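Local coordinates for ketosynthase (PDB 6KXD), which probably serves as the chain length factor that pairs with a ketosynthase subunit in the highly reducing type II polyketide synthase making ishigamide, at residues B[23-28]-B[340-345]; B[29-34]-B[322-327]; B[215-220]-B[224-229]; B[302-307]-B[314-319]. All blocks are in the same frame, centred on the assembly; numbering follows the deposited sequence.

Contacts 1 and 2 are neighbours, their centres about 13 Å apart: strand 20-29 runs through contact 1 into the hairpin of contact 2, and helix 332-344 follows the loop 322-327. Contacts 3 and 4 occur in series along the intervening chain and close locally, whereas the first two join the N-terminal and C-terminal parts of a thiolase-type fold. Contact 3 reaches contact 2 through the probable backbone hydrogen bond from Asp327 N to Leu228 O, and contact 4 reaches contact 1 where Val319 packs on Ala343. Centres of contacts 1 and 3 lie about 29 Å apart, on opposite sides of the chain's centre; contact 3 alone of the four touches the partner subunit.

Contact 1: residues B[23-28]-B[340-345]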
loop_
_atom_site.group_PDB
_atom_site.type_symbol
_atom_site.label_atom_id
_atom_site.label_comp_id
_atom_site.label_asym_id
_atom_site.label_seq_id
_atom_site.Cartn_x
_atom_site.Cartn_y
_atom_site.Cartn_z
ATOM N N THR B 23 -14.918 17.643 -2.220
ATOM C CA THR B 23 -15.213 19.069 -1.906
ATOM C C THR B 23 -14.024 19.954 -2.216
ATOM O O THR B 23 -14.098 21.177 -2.044
ATOM C CB THR B 23 -15.652 19.204 -0.448
ATOM O OG1 THR B 23 -14.493 18.856 0.306
ATOM C CG2 THR B 23 -16.819 18.306 -0.127
ATOM N N GLY B 24 -12.964 19.369 -2.780
ATOM C CA GLY B 24 -11.818 20.131 -3.133
ATOM C C GLY B 24 -10.804 19.253 -3.852
ATOM O O GLY B 24 -10.854 18.045 -3.706
ATOM N N TRP B 25 -9.918 19.901 -4.582
ATOM C CA TRP B 25 -8.865 19.200 -5.258
ATOM C C TRP B 25 -7.693 20.106 -5.508
ATOM O O TRP B 25 -7.777 21.339 -5.445
ATOM C CB TRP B 25 -9.358 18.586 -6.550
ATOM C CG TRP B 25 -9.837 19.538 -7.585
ATOM C CD1 TRP B 25 -11.040 20.182 -7.644
ATOM C CD2 TRP B 25 -9.094 19.960 -8.734
ATOM N NE1 TRP B 25 -11.112 20.941 -8.774
ATOM C CE2 TRP B 25 -9.934 20.841 -9.457
ATOM C CE3 TRP B 25 -7.828 19.658 -9.236
ATOM C CZ2 TRP B 25 -9.522 21.440 -10.644
ATOM C CZ3 TRP B 25 -7.416 20.263 -10.405
ATOM C CH2 TRP B 25 -8.261 21.138 -11.097
ATOM N N SER B 26 -6.586 19.438 -5.803
ATOM C CA SER B 26 -5.390 20.074 -6.079
ATOM C C SER B 26 -4.603 19.200 -7.032
ATOM O O SER B 26 -4.844 17.993 -7.114
ATOM C CB SER B 26 -4.619 20.325 -4.821
ATOM O OG SER B 26 -3.567 21.238 -5.105
ATOM N N ALA B 27 -3.674 19.823 -7.718
ATOM C CA ALA B 27 -2.837 19.126 -8.641
ATOM C C ALA B 27 -1.540 19.884 -8.844
ATOM O O ALA B 27 -1.484 21.104 -8.867
ATOM C CB ALA B 27 -3.519 18.928 -9.965
ATOM N N VAL B 28 -0.489 19.101 -9.018
ATOM C CA VAL B 28 0.745 19.572 -9.478
ATOM C C VAL B 28 1.026 18.646 -10.644
ATOM O O VAL B 28 0.974 17.435 -10.491
ATOM C CB VAL B 28 1.854 19.471 -8.414
ATOM C CG1 VAL B 28 3.189 19.906 -8.979
ATOM C CG2 VAL B 28 1.513 20.243 -7.149
ATOM N N VAL B 340 -12.007 15.907 -15.010
ATOM C CA VAL B 340 -13.449 15.955 -14.955
ATOM C C VAL B 340 -13.903 17.167 -14.140
ATOM O O VAL B 340 -14.790 17.917 -14.588
ATOM C CB VAL B 340 -14.077 14.662 -14.416
ATOM C CG1 VAL B 340 -15.551 14.853 -14.141
ATOM C CG2 VAL B 340 -13.861 13.482 -15.351
ATOM N N LEU B 341 -13.280 17.395 -12.976
ATOM C CA LEU B 341 -13.693 18.473 -12.135
ATOM C C LEU B 341 -13.377 19.824 -12.804
ATOM O O LEU B 341 -14.186 20.770 -12.689
ATOM C CB LEU B 341 -12.981 18.377 -10.785
ATOM C CG LEU B 341 -13.254 17.097 -10.000
ATOM C CD1 LEU B 341 -12.456 17.062 -8.701
ATOM C CD2 LEU B 341 -14.711 16.964 -9.714
ATOM N N ALA B 342 -12.225 19.900 -13.480
ATOM C CA ALA B 342 -11.785 21.070 -14.210
ATOM C C ALA B 342 -12.757 21.407 -15.355
ATOM O O ALA B 342 -13.102 22.596 -15.563
ATOM C CB ALA B 342 -10.391 20.872 -14.726
ATOM N N ALA B 343 -13.136 20.387 -16.128
ATOM C CA ALA B 343 -14.107 20.489 -17.224
ATOM C C ALA B 343 -15.461 20.956 -16.685
ATOM O O ALA B 343 -16.177 21.762 -17.340
ATOM C CB ALA B 343 -14.272 19.162 -17.895
ATOM N N ALA B 344 -15.824 20.436 -15.507
ATOM C CA ALA B 344 -17.099 20.707 -14.901
ATOM C C ALA B 344 -17.142 22.128 -14.309
ATOM O O ALA B 344 -18.154 22.760 -14.411
ATOM C CB ALA B 344 -17.447 19.669 -13.865
ATOM N N GLU B 345 -16.074 22.565 -13.623
ATOM C CA GLU B 345 -16.051 23.827 -12.917
ATOM C C GLU B 345 -16.267 24.950 -13.954
ATOM O O GLU B 345 -15.747 24.899 -15.095
ATOM C CB GLU B 345 -14.726 24.030 -12.159
ATOM C CG GLU B 345 -14.495 25.432 -11.593
ATOM C CD GLU B 345 -13.059 25.944 -11.756
ATOM O OE1 GLU B 345 -12.123 25.249 -11.271
ATOM O OE2 GLU B 345 -12.859 27.002 -12.431
#
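Leu341 lies across one face of the Trp25 indole, and the two side chains run past each other in opposite directions. The leucine branch CD1 sits over the five-membered ring, 4.0 Å from its centroid and 28° off the ring normal, a CH-pi contact. Its closest approach is to Trp25 CD1, at 3.6 Å. Leu341 CB lies on the same side of the indole, displaced toward the rim, with 3.8 Å to Trp25 NE1, so that both the root and a tip of the leucine rest on the ring. Trp25 CG stands between its own backbone N and carbonyl carbon (chi1 63°), which turns the indole out from strand 20-29 toward helix 332-344. In the thiolase fold, to which this protein's family belongs, helices are layered against beta sheets, and here the buried strand-to-helix packing brings together parts of the chain more than 300 residues apart. Farther along the indole, Trp25 CZ2 meets Ala342 CB at 4.2 Å; the six-membered ring thus reaches the next residue of the helix. Phe236 of strand 229-240 touches both Trp25 and Leu341, while Ala39 of helix 35-44 packs on both Trp25 and Ala342. No hydrogen bond crosses between the segments, but Arg43 links to the end of the helix, bonding to Ala342 O and forming a salt bridge with Glu345.

Contact 2: residues B[29-34]-B[322-327]; sequences SPYGIG and MELLGD
Pro30 and Tyr31, the two middle residues of a tight beta hairpin, meet Leu324 and Leu325 at the end of a short 3-10 segment. The hairpin joins strand 20-29 to strand 32-33 through a type I turn from Ser29 to Gly32, closed by backbone bonds in both directions between those two residues. An ST turn lies within it: Ser29 OG accepts from Tyr31 N at 3.1 Å, with an N-H...O angle of 146°, and helps fix the start of the turn.

Leu325 is the main partner from the other side. Its CD2 branch is placed over one face of the Tyr31 ring, 3.6 Å from the centroid and 25° off the normal, a CH-pi contact offset toward the rim. Tyr31 CG stands beside its own backbone N (chi1 -72°), a setting that lets the ring lie against this methyl. The packing is tight, with Leu325 CD2 only 3.3 Å from Tyr31 CE2, and the two side chains meet at about a right angle. The same methyl also touches the proline, 4.1 Å from Pro30 CD, and so wedges between the two hairpin residues. Phe38 and Phe335, from helices 35-44 and 332-344, also pack on Leu325.

At the far end of the tyrosine, OH is hydrogen-bonded to Ala46 O and lies 3.8 Å from Leu324 CB. Leu324 O, in turn, bonds to Thr48. Leu325 O is different: buried here without a polar partner in the model, it faces the proline ring, 3.8 Å from Pro30 CG.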
loop_
_atom_site.group_PDB
_atom_site.type_symbol
_atom_site.label_atom_id
_atom_site.label_comp_id
_atom_site.label_asym_id
_atom_site.label_seq_id
_atom_site.Cartn_x
_atom_site.Cartn_y
_atom_site.Cartn_z
ATOM N N SER B 29 1.197 19.221 -11.807
ATOM C CA SER B 29 1.086 18.430 -12.992
ATOM C C SER B 29 1.948 19.017 -14.101
ATOM O O SER B 29 2.540 20.085 -13.948
ATOM C CB SER B 29 -0.366 18.395 -13.408
ATOM O OG SER B 29 -0.682 19.613 -14.059
ATOM N N PRO B 30 2.042 18.343 -15.269
ATOM C CA PRO B 30 2.792 18.914 -16.383
ATOM C C PRO B 30 2.212 20.239 -16.901
ATOM O O PRO B 30 2.908 20.899 -17.627
ATOM C CB PRO B 30 2.742 17.821 -17.461
ATOM C CG PRO B 30 2.513 16.551 -16.647
ATOM C CD PRO B 30 1.583 16.972 -15.539
ATOM N N TYR B 31 1.003 20.614 -16.447
ATOM C CA TYR B 31 0.412 21.912 -16.692
ATOM C C TYR B 31 0.974 22.989 -15.780
ATOM O O TYR B 31 0.843 24.136 -16.115
ATOM C CB TYR B 31 -1.096 21.873 -16.510
ATOM C CG TYR B 31 -1.769 21.123 -17.627
ATOM C CD1 TYR B 31 -1.405 21.386 -18.939
ATOM C CD2 TYR B 31 -2.765 20.195 -17.397
ATOM C CE1 TYR B 31 -1.997 20.724 -19.993
ATOM C CE2 TYR B 31 -3.383 19.531 -18.450
ATOM C CZ TYR B 31 -2.990 19.797 -19.754
ATOM O OH TYR B 31 -3.533 19.172 -20.846
ATOM N N GLY B 32 1.573 22.599 -14.653
ATOM C CA GLY B 32 2.141 23.547 -13.748
ATOM C C GLY B 32 1.810 23.213 -12.322
ATOM O O GLY B 32 1.334 22.127 -12.005
ATOM N N ILE B 33 2.063 24.164 -11.432
ATOM C CA ILE B 33 1.762 23.948 -10.067
ATOM C C ILE B 33 0.391 24.519 -9.745
ATOM O O ILE B 33 0.183 25.706 -9.823
ATOM C CB ILE B 33 2.839 24.579 -9.186
ATOM C CG1 ILE B 33 4.213 24.034 -9.554
ATOM C CG2 ILE B 33 2.470 24.355 -7.730
ATOM C CD1 ILE B 33 5.345 24.668 -8.818
ATOM N N GLY B 34 -0.508 23.674 -9.266
ATOM C CA GLY B 34 -1.709 24.127 -8.722
ATOM C C GLY B 34 -2.871 23.712 -9.564
ATOM O O GLY B 34 -2.690 23.435 -10.763
ATOM N N MET B 322 -6.038 12.460 -21.931
ATOM C CA MET B 322 -4.992 12.405 -20.909
ATOM C C MET B 322 -3.624 12.226 -21.568
ATOM O O MET B 322 -2.629 12.536 -20.948
ATOM C CB MET B 322 -5.210 11.246 -19.934
ATOM C CG MET B 322 -6.402 11.440 -19.035
ATOM S SD MET B 322 -6.218 12.916 -18.003
ATOM C CE MET B 322 -7.275 14.081 -18.852
ATOM N N GLU B 323 -3.573 11.783 -22.832
ATOM C CA GLU B 323 -2.288 11.698 -23.596
ATOM C C GLU B 323 -1.524 13.027 -23.602
ATOM O O GLU B 323 -0.345 13.023 -23.707
ATOM C CB GLU B 323 -2.522 11.314 -25.060
ATOM C CG GLU B 323 -2.552 9.827 -25.283
ATOM C CD GLU B 323 -3.022 9.435 -26.672
ATOM O OE1 GLU B 323 -3.214 8.222 -26.896
ATOM O OE2 GLU B 323 -3.210 10.345 -27.513
ATOM N N LEU B 324 -2.196 14.164 -23.445
ATOM C CA LEU B 324 -1.525 15.445 -23.479
ATOM C C LEU B 324 -0.533 15.590 -22.305
ATOM O O LEU B 324 0.358 16.428 -22.375
ATOM C CB LEU B 324 -2.589 16.540 -23.403
ATOM C CG LEU B 324 -3.490 16.674 -24.634
ATOM C CD1 LEU B 324 -4.743 17.473 -24.296
ATOM C CD2 LEU B 324 -2.741 17.343 -25.778
ATOM N N LEU B 325 -0.730 14.807 -21.236
ATOM C CA LEU B 325 0.144 14.825 -20.022
ATOM C C LEU B 325 1.236 13.755 -20.053
ATOM O O LEU B 325 2.023 13.643 -19.090
ATOM C CB LEU B 325 -0.720 14.600 -18.789
ATOM C CG LEU B 325 -1.803 15.639 -18.540
ATOM C CD1 LEU B 325 -2.510 15.329 -17.225
ATOM C CD2 LEU B 325 -1.224 17.035 -18.545
ATOM N N GLY B 326 1.315 12.962 -21.112
ATOM C CA GLY B 326 2.097 11.780 -21.090
ATOM C C GLY B 326 1.465 10.728 -20.206
ATOM O O GLY B 326 0.351 10.910 -19.681
ATOM N N ASP B 327 2.179 9.617 -20.064
ATOM C CA ASP B 327 1.808 8.550 -19.193
ATOM C C ASP B 327 2.206 8.996 -17.794
ATOM O O ASP B 327 3.405 9.038 -17.516
ATOM C CB ASP B 327 2.481 7.225 -19.568
ATOM C CG ASP B 327 2.078 6.053 -18.685
ATOM O OD1 ASP B 327 1.235 6.245 -17.782
ATOM O OD2 ASP B 327 2.584 4.954 -18.903
#

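Contact 3: residues B[215-220]-B[224-229]; sequences FEHTAT and DPAPLL
The backbone turns back on itself after helix 210-219, so that the extended run 224-228 passes beside the last turn of the helix, with His217 CA 5.3 Å from Ala226 CA. This returning run of Asp224, Pro225, Ala226 and Pro227 has polyproline-II-like backbone angles and leads into strand 229-240, making the contact a helix-to-strand connection at the surface of the thiolase-type fold.

Thr220, the first residue beyond the helix, turns its hydroxyl back onto the helix: OG1 donates to Glu216 O at 2.9 Å, tilted 34° from the carbonyl plane, while Thr220 N adds a weak bond to the same oxygen. With OG1 beside its own backbone N (chi1 -64°), CG2 is left to face the incoming chain and packs tightly on Asp224 CB at 3.3 Å. The hydroxyl also lies alongside the proline ring, 3.8 Å from Pro227 CD.

One turn earlier, the aliphatic part of Glu216 meets Leu229, with Glu216 CG 4.1 Å from Leu229 CD2, while the glutamate's carboxylate forms a salt bridge with Arg362. His217 joins the two subunits: NE2 is hydrogen-bonded to Glu133 of the neighbouring subunit, and Arg141 of that subunit bonds to the carbonyls of Ala219 and Thr220. The other ring nitrogen, His217 ND1, is buried without a polar partner in the model, 3.9 Å from Ala226 CB.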
loop_
_atom_site.group_PDB
_atom_site.type_symbol
_atom_site.label_atom_id
_atom_site.label_comp_id
_atom_site.label_asym_id
_atom_site.label_seq_id
_atom_site.Cartn_x
_atom_site.Cartn_y
_atom_site.Cartn_z
ATOM N N PHE B 215 13.275 2.294 -16.579
ATOM C CA PHE B 215 12.601 1.057 -16.250
ATOM C C PHE B 215 11.374 0.871 -17.132
ATOM O O PHE B 215 11.078 -0.256 -17.552
ATOM C CB PHE B 215 12.202 0.996 -14.783
ATOM C CG PHE B 215 13.338 0.716 -13.837
ATOM C CD1 PHE B 215 14.567 0.274 -14.292
ATOM C CD2 PHE B 215 13.171 0.897 -12.473
ATOM C CE1 PHE B 215 15.604 0.017 -13.407
ATOM C CE2 PHE B 215 14.212 0.634 -11.594
ATOM C CZ PHE B 215 15.415 0.170 -12.064
ATOM N N GLU B 216 10.653 1.964 -17.364
ATOM C CA GLU B 216 9.474 1.938 -18.223
ATOM C C GLU B 216 9.868 1.476 -19.620
ATOM O O GLU B 216 9.158 0.699 -20.239
ATOM C CB GLU B 216 8.849 3.327 -18.334
ATOM C CG GLU B 216 7.948 3.639 -17.156
ATOM C CD GLU B 216 6.805 2.654 -16.984
ATOM O OE1 GLU B 216 5.945 2.577 -17.895
ATOM O OE2 GLU B 216 6.813 1.938 -15.970
ATOM N N HIS B 217 10.931 2.086 -20.142
ATOM C CA HIS B 217 11.445 1.755 -21.481
ATOM C C HIS B 217 11.788 0.260 -21.547
ATOM O O HIS B 217 11.407 -0.421 -22.494
ATOM C CB HIS B 217 12.636 2.650 -21.834
ATOM C CG HIS B 217 13.479 2.127 -22.953
ATOM N ND1 HIS B 217 13.140 2.317 -24.281
ATOM C CD2 HIS B 217 14.649 1.447 -22.949
ATOM C CE1 HIS B 217 14.055 1.757 -25.048
ATOM N NE2 HIS B 217 14.981 1.198 -24.254
ATOM N N THR B 218 12.464 -0.244 -20.514
ATOM C CA THR B 218 12.837 -1.628 -20.429
ATOM C C THR B 218 11.583 -2.508 -20.459
ATOM O O THR B 218 11.572 -3.507 -21.151
ATOM C CB THR B 218 13.655 -1.929 -19.172
ATOM O OG1 THR B 218 14.725 -0.995 -19.055
ATOM C CG2 THR B 218 14.227 -3.324 -19.148
ATOM N N ALA B 219 10.550 -2.126 -19.683
ATOM C CA ALA B 219 9.328 -2.906 -19.511
ATOM C C ALA B 219 8.449 -2.872 -20.773
ATOM O O ALA B 219 7.591 -3.746 -20.933
ATOM C CB ALA B 219 8.543 -2.421 -18.306
ATOM N N THR B 220 8.633 -1.868 -21.629
ATOM C CA THR B 220 7.801 -1.716 -22.815
ATOM C C THR B 220 7.857 -3.011 -23.632
ATOM O O THR B 220 8.901 -3.631 -23.721
ATOM C CB THR B 220 8.233 -0.504 -23.653
ATOM O OG1 THR B 220 8.024 0.680 -22.884
ATOM C CG2 THR B 220 7.457 -0.375 -24.939
ATOM N N ASP B 224 8.286 -1.217 -29.262
ATOM C CA ASP B 224 7.467 -0.006 -29.074
ATOM C C ASP B 224 8.363 1.170 -28.696
ATOM O O ASP B 224 9.367 0.994 -28.009
ATOM C CB ASP B 224 6.387 -0.202 -28.005
ATOM C CG ASP B 224 5.233 -1.092 -28.428
ATOM O OD1 ASP B 224 5.457 -1.965 -29.279
ATOM O OD2 ASP B 224 4.123 -0.905 -27.893
ATOM N N PRO B 225 8.001 2.412 -29.090
ATOM C CA PRO B 225 8.844 3.575 -28.816
ATOM C C PRO B 225 8.806 3.887 -27.312
ATOM O O PRO B 225 7.882 3.472 -26.598
ATOM C CB PRO B 225 8.219 4.702 -29.651
ATOM C CG PRO B 225 6.754 4.309 -29.728
ATOM C CD PRO B 225 6.735 2.788 -29.740
ATOM N N ALA B 226 9.855 4.557 -26.845
ATOM C CA ALA B 226 9.957 4.936 -25.466
ATOM C C ALA B 226 8.759 5.831 -25.167
ATOM O O ALA B 226 8.497 6.772 -25.907
ATOM C CB ALA B 226 11.278 5.619 -25.204
ATOM N N PRO B 227 7.954 5.522 -24.125
ATOM C CA PRO B 227 6.730 6.281 -23.874
ATOM C C PRO B 227 7.005 7.748 -23.490
ATOM O O PRO B 227 8.044 8.088 -22.901
ATOM C CB PRO B 227 6.057 5.484 -22.744
ATOM C CG PRO B 227 7.202 4.799 -22.043
ATOM C CD PRO B 227 8.181 4.448 -23.142
ATOM N N LEU B 228 6.066 8.612 -23.845
ATOM C CA LEU B 228 6.023 9.945 -23.301
ATOM C C LEU B 228 5.589 9.840 -21.828
ATOM O O LEU B 228 4.470 9.407 -21.548
ATOM C CB LEU B 228 5.026 10.795 -24.081
ATOM C CG LEU B 228 5.016 12.256 -23.663
ATOM C CD1 LEU B 228 6.435 12.817 -23.644
ATOM C CD2 LEU B 228 4.096 13.097 -24.538
ATOM N N LEU B 229 6.470 10.234 -20.912
ATOM C CA LEU B 229 6.187 10.064 -19.477
ATOM C C LEU B 229 5.909 11.437 -18.874
ATOM O O LEU B 229 6.582 12.408 -19.176
ATOM C CB LEU B 229 7.383 9.406 -18.792
ATOM C CG LEU B 229 7.624 7.951 -19.187
ATOM C CD1 LEU B 229 8.921 7.432 -18.598
ATOM C CD2 LEU B 229 6.444 7.081 -18.749
#

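Contact 4: residues B[302-307]-B[314-319]; sequences AEHEAL and DALSRV. With ACT (acetate ion), chain E.
Apolar packing carries the contact between the segments, and Leu316 is at its centre, pointing at helix 298-310. Its two methyl branches divide the work: CD2 faces Leu307 CB at 4.4 Å, whereas CD1 lies against the backbone, 4.2 Å from Leu307 C. The CD1 branch also reaches the His304 imidazole obliquely, 4.5 Å from CE1. These are loose van der Waals approaches, and no hydrogen bond crosses between the segments.

Polar interactions gather at an acetate ion, probably from the crystallisation liquor, beside Asp314 and Arg318. At the edge of the guanidinium, Arg318 NH2 donates to acetate OXT at 3.1 Å with an angle of 160°; NH1 adds a weak bond to the same atom at 3.4 Å. Asp314 OD2 lies 3.0 Å from acetate OXT. Arg318 NH2 also forms a salt bridge with a phosphate ion, likewise probably from the liquor. Bends at chi2 and chi3 (83° and 71°) curl the arginine chain, whose NE bonds to Trp288 O and whose guanidinium makes a cation-pi contact with that tryptophan.

In the surrounding fold, Leu307 packs on Leu356 and Cys358 of strand 354-360, Leu316 touches Ala290 of strand 287-291, and helix 265-280 lies against Ala306.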
loop_
_atom_site.group_PDB
_atom_site.type_symbol
_atom_site.label_atom_id
_atom_site.label_comp_id
_atom_site.label_asym_id
_atom_site.label_seq_id
_atom_site.Cartn_x
_atom_site.Cartn_y
_atom_site.Cartn_z
ATOM N N ALA B 302 -7.320 -0.807 -25.995
ATOM C CA ALA B 302 -8.452 -1.618 -25.768
ATOM C C ALA B 302 -9.432 -0.856 -24.866
ATOM O O ALA B 302 -10.637 -0.927 -25.045
ATOM C CB ALA B 302 -8.037 -2.934 -25.151
ATOM N N GLU B 303 -8.890 -0.144 -23.869
ATOM C CA GLU B 303 -9.707 0.630 -22.953
ATOM C C GLU B 303 -10.473 1.700 -23.714
ATOM O O GLU B 303 -11.703 1.846 -23.503
ATOM C CB GLU B 303 -8.817 1.273 -21.892
ATOM C CG GLU B 303 -9.543 2.301 -21.057
ATOM C CD GLU B 303 -8.546 3.162 -20.277
ATOM O OE1 GLU B 303 -7.411 3.362 -20.766
ATOM O OE2 GLU B 303 -8.878 3.557 -19.172
ATOM N N HIS B 304 -9.764 2.415 -24.598
ATOM C CA HIS B 304 -10.340 3.431 -25.397
ATOM C C HIS B 304 -11.440 2.825 -26.282
ATOM O O HIS B 304 -12.523 3.396 -26.364
ATOM C CB HIS B 304 -9.312 4.181 -26.243
ATOM C CG HIS B 304 -9.969 5.280 -27.010
ATOM N ND1 HIS B 304 -10.188 6.537 -26.457
ATOM C CD2 HIS B 304 -10.547 5.293 -28.231
ATOM C CE1 HIS B 304 -10.819 7.294 -27.331
ATOM N NE2 HIS B 304 -11.060 6.549 -28.424
ATOM N N GLU B 305 -11.148 1.711 -26.943
ATOM C CA GLU B 305 -12.174 1.060 -27.821
ATOM C C GLU B 305 -13.399 0.646 -26.996
ATOM O O GLU B 305 -14.536 0.797 -27.423
ATOM C CB GLU B 305 -11.594 -0.140 -28.580
ATOM C CG GLU B 305 -10.638 0.252 -29.694
ATOM C CD GLU B 305 -11.179 1.343 -30.616
ATOM O OE1 GLU B 305 -10.821 2.538 -30.417
ATOM O OE2 GLU B 305 -11.980 1.004 -31.515
ATOM N N ALA B 306 -13.166 0.091 -25.811
ATOM C CA ALA B 306 -14.234 -0.384 -24.927
ATOM C C ALA B 306 -15.142 0.785 -24.525
ATOM O O ALA B 306 -16.347 0.652 -24.537
ATOM C CB ALA B 306 -13.669 -1.087 -23.726
ATOM N N LEU B 307 -14.565 1.916 -24.108
ATOM C CA LEU B 307 -15.353 3.046 -23.676
ATOM C C LEU B 307 -16.045 3.732 -24.855
ATOM O O LEU B 307 -17.138 4.225 -24.706
ATOM C CB LEU B 307 -14.451 4.055 -22.950
ATOM C CG LEU B 307 -14.117 3.626 -21.538
ATOM C CD1 LEU B 307 -13.057 4.543 -20.961
ATOM C CD2 LEU B 307 -15.370 3.617 -20.667
ATOM N N ASP B 314 -20.134 11.698 -27.311
ATOM C CA ASP B 314 -19.949 13.056 -26.835
ATOM C C ASP B 314 -19.291 13.054 -25.451
ATOM O O ASP B 314 -18.588 14.046 -25.103
ATOM C CB ASP B 314 -21.265 13.824 -26.744
ATOM C CG ASP B 314 -21.771 14.418 -28.036
ATOM O OD1 ASP B 314 -21.067 14.347 -29.059
ATOM O OD2 ASP B 314 -22.828 15.023 -27.962
ATOM N N ALA B 315 -19.451 11.983 -24.677
ATOM C CA ALA B 315 -18.777 11.902 -23.371
ATOM C C ALA B 315 -17.248 11.804 -23.532
ATOM O O ALA B 315 -16.502 12.174 -22.613
ATOM C CB ALA B 315 -19.326 10.761 -22.558
ATOM N N LEU B 316 -16.759 11.330 -24.677
ATOM C CA LEU B 316 -15.329 11.185 -24.855
ATOM C C LEU B 316 -14.685 12.464 -25.399
ATOM O O LEU B 316 -13.479 12.650 -25.238
ATOM C CB LEU B 316 -15.042 9.999 -25.781
ATOM C CG LEU B 316 -15.247 8.620 -25.169
ATOM C CD1 LEU B 316 -15.161 7.567 -26.246
ATOM C CD2 LEU B 316 -14.231 8.305 -24.094
ATOM N N SER B 317 -15.467 13.325 -26.046
ATOM C CA SER B 317 -14.995 14.593 -26.594
ATOM C C SER B 317 -15.115 15.712 -25.568
ATOM O O SER B 317 -14.816 16.827 -25.876
ATOM C CB SER B 317 -15.782 14.993 -27.804
ATOM O OG SER B 317 -16.613 13.944 -28.192
ATOM N N ARG B 318 -15.695 15.407 -24.420
ATOM C CA ARG B 318 -16.003 16.410 -23.442
ATOM C C ARG B 318 -14.723 16.886 -22.741
ATOM O O ARG B 318 -14.627 18.011 -22.336
ATOM C CB ARG B 318 -16.990 15.830 -22.425
ATOM C CG ARG B 318 -17.758 16.895 -21.664
ATOM C CD ARG B 318 -18.949 17.370 -22.457
ATOM N NE ARG B 318 -19.935 16.318 -22.488
ATOM C CZ ARG B 318 -20.979 16.285 -23.300
ATOM N NH1 ARG B 318 -21.277 17.338 -24.043
ATOM N NH2 ARG B 318 -21.724 15.194 -23.360
ATOM N N VAL B 319 -13.759 15.990 -22.570
ATOM C CA VAL B 319 -12.548 16.285 -21.851
ATOM C C VAL B 319 -11.408 15.946 -22.787
ATOM O O VAL B 319 -11.437 14.874 -23.368
ATOM C CB VAL B 319 -12.450 15.433 -20.575
ATOM C CG1 VAL B 319 -11.155 15.670 -19.817
ATOM C CG2 VAL B 319 -13.654 15.648 -19.687
HETATM C C ACT E . -24.836 16.756 -25.524
HETATM O O ACT E . -25.039 17.213 -26.666
HETATM O OXT ACT E . -24.048 15.798 -25.387
HETATM C CH3 ACT E . -25.567 17.295 -24.335
#